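Local coordinates for protein CutA1 (Shewanella, PDB 3AHP) that forms a highly stable trimer and, judging by its CutA1 family, probably takes part in tolerance of divalent metal ions, at residues I9-P14 and M59-M64. Residues are numbered along the deposited sequence; the frame is centred on the assembly and turned at random.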
loop_
_atom_site.group_PDB
_atom_site.type_symbol
_atom_site.label_atom_id
_atom_site.label_comp_id
_atom_site.label_asym_id
_atom_site.label_seq_id
_atom_site.Cartn_x
_atom_site.Cartn_y
_atom_site.Cartn_z
ATOM N N ILE B 9 3.462 -3.909 -6.876
ATOM C CA ILE B 9 4.853 -3.618 -6.525
ATOM C C ILE B 9 4.973 -2.252 -5.873
ATOM O O ILE B 9 4.400 -1.271 -6.359
ATOM C CB ILE B 9 5.758 -3.643 -7.764
ATOM C CG1 ILE B 9 5.825 -5.062 -8.324
ATOM C CG2 ILE B 9 7.163 -3.119 -7.417
ATOM C CD1 ILE B 9 6.698 -5.192 -9.565
ATOM N N PHE B 10 5.700 -2.197 -4.761
ATOM C CA PHE B 10 5.993 -0.920 -4.111
ATOM C C PHE B 10 7.449 -0.602 -4.316
ATOM O O PHE B 10 8.310 -1.467 -4.158
ATOM C CB PHE B 10 5.705 -0.963 -2.604
ATOM C CG PHE B 10 4.272 -1.167 -2.267
ATOM C CD1 PHE B 10 3.740 -2.449 -2.184
ATOM C CD2 PHE B 10 3.444 -0.083 -2.037
ATOM C CE1 PHE B 10 2.379 -2.640 -1.890
ATOM C CE2 PHE B 10 2.107 -0.264 -1.730
ATOM C CZ PHE B 10 1.568 -1.546 -1.670
ATOM N N THR B 11 7.731 0.660 -4.587
ATOM C CA THR B 11 9.106 1.108 -4.721
ATOM C C THR B 11 9.164 2.610 -4.518
ATOM O O THR B 11 8.177 3.230 -4.211
ATOM C CB THR B 11 9.713 0.704 -6.086
ATOM O OG1 THR B 11 11.106 1.017 -6.093
ATOM C CG2 THR B 11 9.043 1.432 -7.220
ATOM N N THR B 12 10.323 3.197 -4.720
ATOM C CA THR B 12 10.600 4.507 -4.169
ATOM C C THR B 12 11.661 5.129 -5.049
ATOM O O THR B 12 12.503 4.420 -5.555
ATOM C CB THR B 12 11.132 4.351 -2.730
ATOM O OG1 THR B 12 10.273 5.035 -1.808
ATOM C CG2 THR B 12 12.553 4.844 -2.625
ATOM N N CYS B 13 11.553 6.419 -5.336
ATOM C CA CYS B 13 12.598 7.129 -6.060
ATOM C C CYS B 13 13.040 8.351 -5.286
ATOM O O CYS B 13 12.248 8.908 -4.541
ATOM C CB CYS B 13 12.097 7.549 -7.436
ATOM S SG CYS B 13 11.982 6.204 -8.624
ATOM N N PRO B 14 14.295 8.804 -5.491
ATOM C CA PRO B 14 14.842 9.928 -4.719
ATOM C C PRO B 14 14.166 11.253 -5.012
ATOM O O PRO B 14 14.202 12.144 -4.178
ATOM C CB PRO B 14 16.300 9.978 -5.158
ATOM C CG PRO B 14 16.605 8.589 -5.557
ATOM C CD PRO B 14 15.354 8.130 -6.257
ATOM N N MET B 59 6.171 4.818 -5.323
ATOM C CA MET B 59 5.538 4.304 -6.545
ATOM C C MET B 59 4.767 3.001 -6.303
ATOM O O MET B 59 5.280 2.094 -5.658
ATOM C CB MET B 59 6.581 4.071 -7.639
ATOM C CG MET B 59 7.163 5.326 -8.235
ATOM S SD MET B 59 8.241 4.967 -9.635
ATOM C CE MET B 59 7.124 5.219 -10.984
ATOM N N GLN B 60 3.557 2.905 -6.849
ATOM C CA GLN B 60 2.881 1.619 -6.981
ATOM C C GLN B 60 2.846 1.155 -8.435
ATOM O O GLN B 60 2.398 1.885 -9.304
ATOM C CB GLN B 60 1.450 1.693 -6.463
ATOM C CG GLN B 60 1.272 1.994 -4.979
ATOM C CD GLN B 60 -0.213 2.032 -4.598
ATOM O OE1 GLN B 60 -0.564 2.336 -3.453
ATOM N NE2 GLN B 60 -1.096 1.738 -5.581
ATOM N N ILE B 61 3.296 -0.071 -8.686
ATOM C CA ILE B 61 3.245 -0.654 -10.034
ATOM C C ILE B 61 2.239 -1.799 -10.099
ATOM O O ILE B 61 2.294 -2.730 -9.297
ATOM C CB ILE B 61 4.620 -1.205 -10.500
ATOM C CG1 ILE B 61 5.682 -0.096 -10.530
ATOM C CG2 ILE B 61 4.482 -1.857 -11.860
ATOM C CD1 ILE B 61 7.110 -0.590 -10.276
ATOM N N LYS B 62 1.327 -1.748 -11.059
ATOM C CA LYS B 62 0.413 -2.854 -11.215
ATOM C C LYS B 62 0.697 -3.593 -12.498
ATOM O O LYS B 62 0.798 -2.984 -13.568
ATOM C CB LYS B 62 -1.041 -2.391 -11.123
ATOM C CG LYS B 62 -1.395 -1.814 -9.758
ATOM C CD LYS B 62 -2.252 -0.576 -9.892
ATOM C CE LYS B 62 -1.445 0.700 -9.760
ATOM N NZ LYS B 62 -1.748 1.371 -8.453
ATOM N N CYS B 63 0.874 -4.906 -12.378
ATOM C CA CYS B 63 1.443 -5.691 -13.450
ATOM C C CYS B 63 1.103 -7.169 -13.371
ATOM O O CYS B 63 0.644 -7.664 -12.347
ATOM C CB CYS B 63 2.957 -5.525 -13.448
ATOM S SG CYS B 63 3.779 -6.411 -12.133
ATOM N N MET B 64 1.392 -7.874 -14.461
ATOM C CA MET B 64 1.397 -9.337 -14.491
ATOM C C MET B 64 2.670 -9.936 -13.899
ATOM O O MET B 64 3.780 -9.529 -14.217
ATOM C CB MET B 64 1.247 -9.809 -15.929
ATOM C CG MET B 64 0.035 -9.231 -16.630
ATOM S SD MET B 64 -1.521 -9.920 -16.033
ATOM C CE MET B 64 -1.209 -11.683 -16.194
#
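Ile9 and Ile61 face each other as a hydrogen-bonded antiparallel pair, Ile9 N giving its hydrogen to Ile61 O at 2.9 Å and Ile61 N returning one to Ile9 O. Two residues further along strand 9-13, and two back on its partner, Thr11 and Met59 repeat the pattern; Met59 N bonds to Thr11 O at 2.8 Å, and Thr11 N to Met59 O. Between these rungs lies the non-hydrogen-bonded pair Phe10 and Gln60, where the CA-H of Gln60 also points at Ile9 O.

Apolar contacts cover the helix-facing side. CD1 of Ile61 touches CG2 of Ile9 at 3.8 Å and also nears the methyl of Thr11. With Thr11 OG1 anti to the backbone N (chi1 -173°), CG2 of Thr11 lies against Met59 CB at 3.6 Å, while the hydroxyl bonds to Glu85 O. Branched side chains suit this extended backbone, and flexible Met59 bends at its thioether, SD lying 4.1 Å from Cys13 SG, beneath helix 16-28.

On the other face, Phe10 CE2 lies 4.0 Å from Gln60 CG, and both side chains pack on Phe10 of the second subunit. Hydrogen bonds thus satisfy the buried backbone, leaving one apolar face for helix 16-28 and an aromatic one for neighbouring subunits.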